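Local coordinates for protein profilin II (Homo sapiens, PDB 1D1J) that binds actin and proline-rich (poly-L-proline) sequences, and so probably links actin dynamics to proline-rich partner proteins, at residues Y128-A131 and L132-R136. Sequence-based numbering, arbitrary orientation.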
loop_
_atom_site.group_PDB
_atom_site.type_symbol
_atom_site.label_atom_id
_atom_site.label_comp_id
_atom_site.label_asym_id
_atom_site.label_seq_id
_atom_site.Cartn_x
_atom_site.Cartn_y
_atom_site.Cartn_z
ATOM N N TYR A 128 -10.774 -3.349 3.015
ATOM C CA TYR A 128 -9.943 -2.712 1.995
ATOM C C TYR A 128 -8.465 -2.985 2.225
ATOM O O TYR A 128 -7.758 -3.390 1.302
ATOM C CB TYR A 128 -10.176 -1.199 1.967
ATOM C CG TYR A 128 -9.285 -0.467 0.983
ATOM C CD1 TYR A 128 -9.561 -0.489 -0.393
ATOM C CD2 TYR A 128 -8.171 0.252 1.422
ATOM C CE1 TYR A 128 -8.754 0.189 -1.299
ATOM C CE2 TYR A 128 -7.352 0.933 0.524
ATOM C CZ TYR A 128 -7.650 0.898 -0.834
ATOM O OH TYR A 128 -6.852 1.572 -1.724
ATOM N N GLU A 129 -8.001 -2.766 3.452
ATOM C CA GLU A 129 -6.594 -2.999 3.777
ATOM C C GLU A 129 -6.131 -4.443 3.548
ATOM O O GLU A 129 -5.082 -4.653 2.945
ATOM C CB GLU A 129 -6.255 -2.548 5.209
ATOM C CG GLU A 129 -6.180 -1.022 5.403
ATOM C CD GLU A 129 -5.134 -0.342 4.517
ATOM O OE1 GLU A 129 -4.082 -0.953 4.229
ATOM O OE2 GLU A 129 -5.364 0.817 4.116
ATOM N N LEU A 130 -6.904 -5.431 3.995
ATOM C CA LEU A 130 -6.501 -6.825 3.801
ATOM C C LEU A 130 -6.527 -7.231 2.328
ATOM O O LEU A 130 -5.680 -8.007 1.886
ATOM C CB LEU A 130 -7.355 -7.791 4.626
ATOM C CG LEU A 130 -6.862 -9.242 4.534
ATOM C CD1 LEU A 130 -5.401 -9.329 4.997
ATOM C CD2 LEU A 130 -7.753 -10.172 5.355
ATOM N N ALA A 131 -7.508 -6.717 1.585
ATOM C CA ALA A 131 -7.640 -6.996 0.153
ATOM C C ALA A 131 -6.439 -6.410 -0.598
ATOM O O ALA A 131 -5.857 -7.073 -1.461
ATOM C CB ALA A 131 -8.944 -6.408 -0.393
ATOM N N LEU A 132 -6.060 -5.187 -0.230
ATOM C CA LEU A 132 -4.925 -4.491 -0.837
ATOM C C LEU A 132 -3.642 -5.266 -0.568
ATOM O O LEU A 132 -2.778 -5.379 -1.439
ATOM C CB LEU A 132 -4.802 -3.070 -0.273
ATOM C CG LEU A 132 -3.679 -2.199 -0.844
ATOM C CD1 LEU A 132 -3.843 -2.073 -2.348
ATOM C CD2 LEU A 132 -3.689 -0.825 -0.173
ATOM N N TYR A 133 -3.520 -5.784 0.652
ATOM C CA TYR A 133 -2.353 -6.566 1.022
ATOM C C TYR A 133 -2.280 -7.832 0.145
ATOM O O TYR A 133 -1.231 -8.145 -0.426
ATOM C CB TYR A 133 -2.397 -6.934 2.512
ATOM C CG TYR A 133 -1.299 -7.883 2.919
ATOM C CD1 TYR A 133 0.038 -7.490 2.879
ATOM C CD2 TYR A 133 -1.590 -9.193 3.287
ATOM C CE1 TYR A 133 1.066 -8.384 3.192
ATOM C CE2 TYR A 133 -0.576 -10.098 3.599
ATOM C CZ TYR A 133 0.753 -9.687 3.551
ATOM O OH TYR A 133 1.761 -10.576 3.868
ATOM N N LEU A 134 -3.409 -8.526 0.014
ATOM C CA LEU A 134 -3.477 -9.742 -0.796
ATOM C C LEU A 134 -3.177 -9.497 -2.284
ATOM O O LEU A 134 -2.445 -10.273 -2.902
ATOM C CB LEU A 134 -4.825 -10.445 -0.613
ATOM C CG LEU A 134 -5.123 -10.924 0.809
ATOM C CD1 LEU A 134 -6.484 -11.588 0.852
ATOM C CD2 LEU A 134 -4.038 -11.872 1.292
ATOM N N ARG A 135 -3.720 -8.416 -2.841
ATOM C CA ARG A 135 -3.480 -8.068 -4.244
ATOM C C ARG A 135 -1.998 -7.768 -4.492
ATOM O O ARG A 135 -1.423 -8.229 -5.478
ATOM C CB ARG A 135 -4.294 -6.841 -4.652
ATOM C CG ARG A 135 -5.784 -7.055 -4.747
ATOM C CD ARG A 135 -6.457 -5.735 -5.071
ATOM N NE ARG A 135 -7.871 -5.884 -5.409
ATOM C CZ ARG A 135 -8.322 -6.483 -6.511
ATOM N NH1 ARG A 135 -7.475 -7.010 -7.392
ATOM N NH2 ARG A 135 -9.626 -6.524 -6.756
ATOM N N ARG A 136 -1.397 -6.977 -3.604
ATOM C CA ARG A 136 0.011 -6.608 -3.723
ATOM C C ARG A 136 0.946 -7.822 -3.632
ATOM O O ARG A 136 2.096 -7.774 -4.081
ATOM C CB ARG A 136 0.378 -5.562 -2.670
ATOM C CG ARG A 136 -0.230 -4.187 -2.920
ATOM C CD ARG A 136 0.189 -3.184 -1.849
ATOM N NE ARG A 136 1.637 -3.069 -1.740
ATOM C CZ ARG A 136 2.330 -1.958 -1.964
ATOM N NH1 ARG A 136 1.711 -0.840 -2.311
ATOM N NH2 ARG A 136 3.653 -1.965 -1.849
#
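L132 and Y128, one helical turn apart, run side by side and point the same way. Followed outward, L132 first sets CB against two carbonyl oxygens, Y128 O at 3.4 Å and E129 O at 3.6 Å. CG then lies anti to its own N (chi1 -178°), and from there the CD2 methyl reaches CE2 of the Y128 ring at 4.1 Å, an oblique apolar touch. Leucine suits a place bordered by this ring, R136 of the second subunit and E129 of the third, on both of which it packs. The backbone N of L132 separately bonds to Y128 O at 2.9 Å. Y128 OH is hydrogen-bonded to E129 of the third subunit.

L130 meets Y133 and L134, three and four residues on. Its CD1 lies 4.2 Å from CD2 of Y133, whose flat ring suits stacking on Y133 of the second subunit; its CG lies 4.4 Å from CD1 of L134. L134 has CG beside the backbone N (chi1 -62°), which lays CG 3.2 Å from L130 O, the oxygen that accepts the L134 N-H. L130 and L134 both offer apolar methyls to Y6 of helix 4-10. A131, with CB alone, lets the helix lie close to C83, and its carbonyl accepts from R135 N at 2.9 Å.

Successive i to i+4 backbone bonds with i, i+3 and i, i+4 side-chain contacts mark an alpha-helix, here the C-terminal helix 120-136 of the profilin fold; with the N-terminal helix it probably forms, as in other profilins, the poly-L-proline-binding surface.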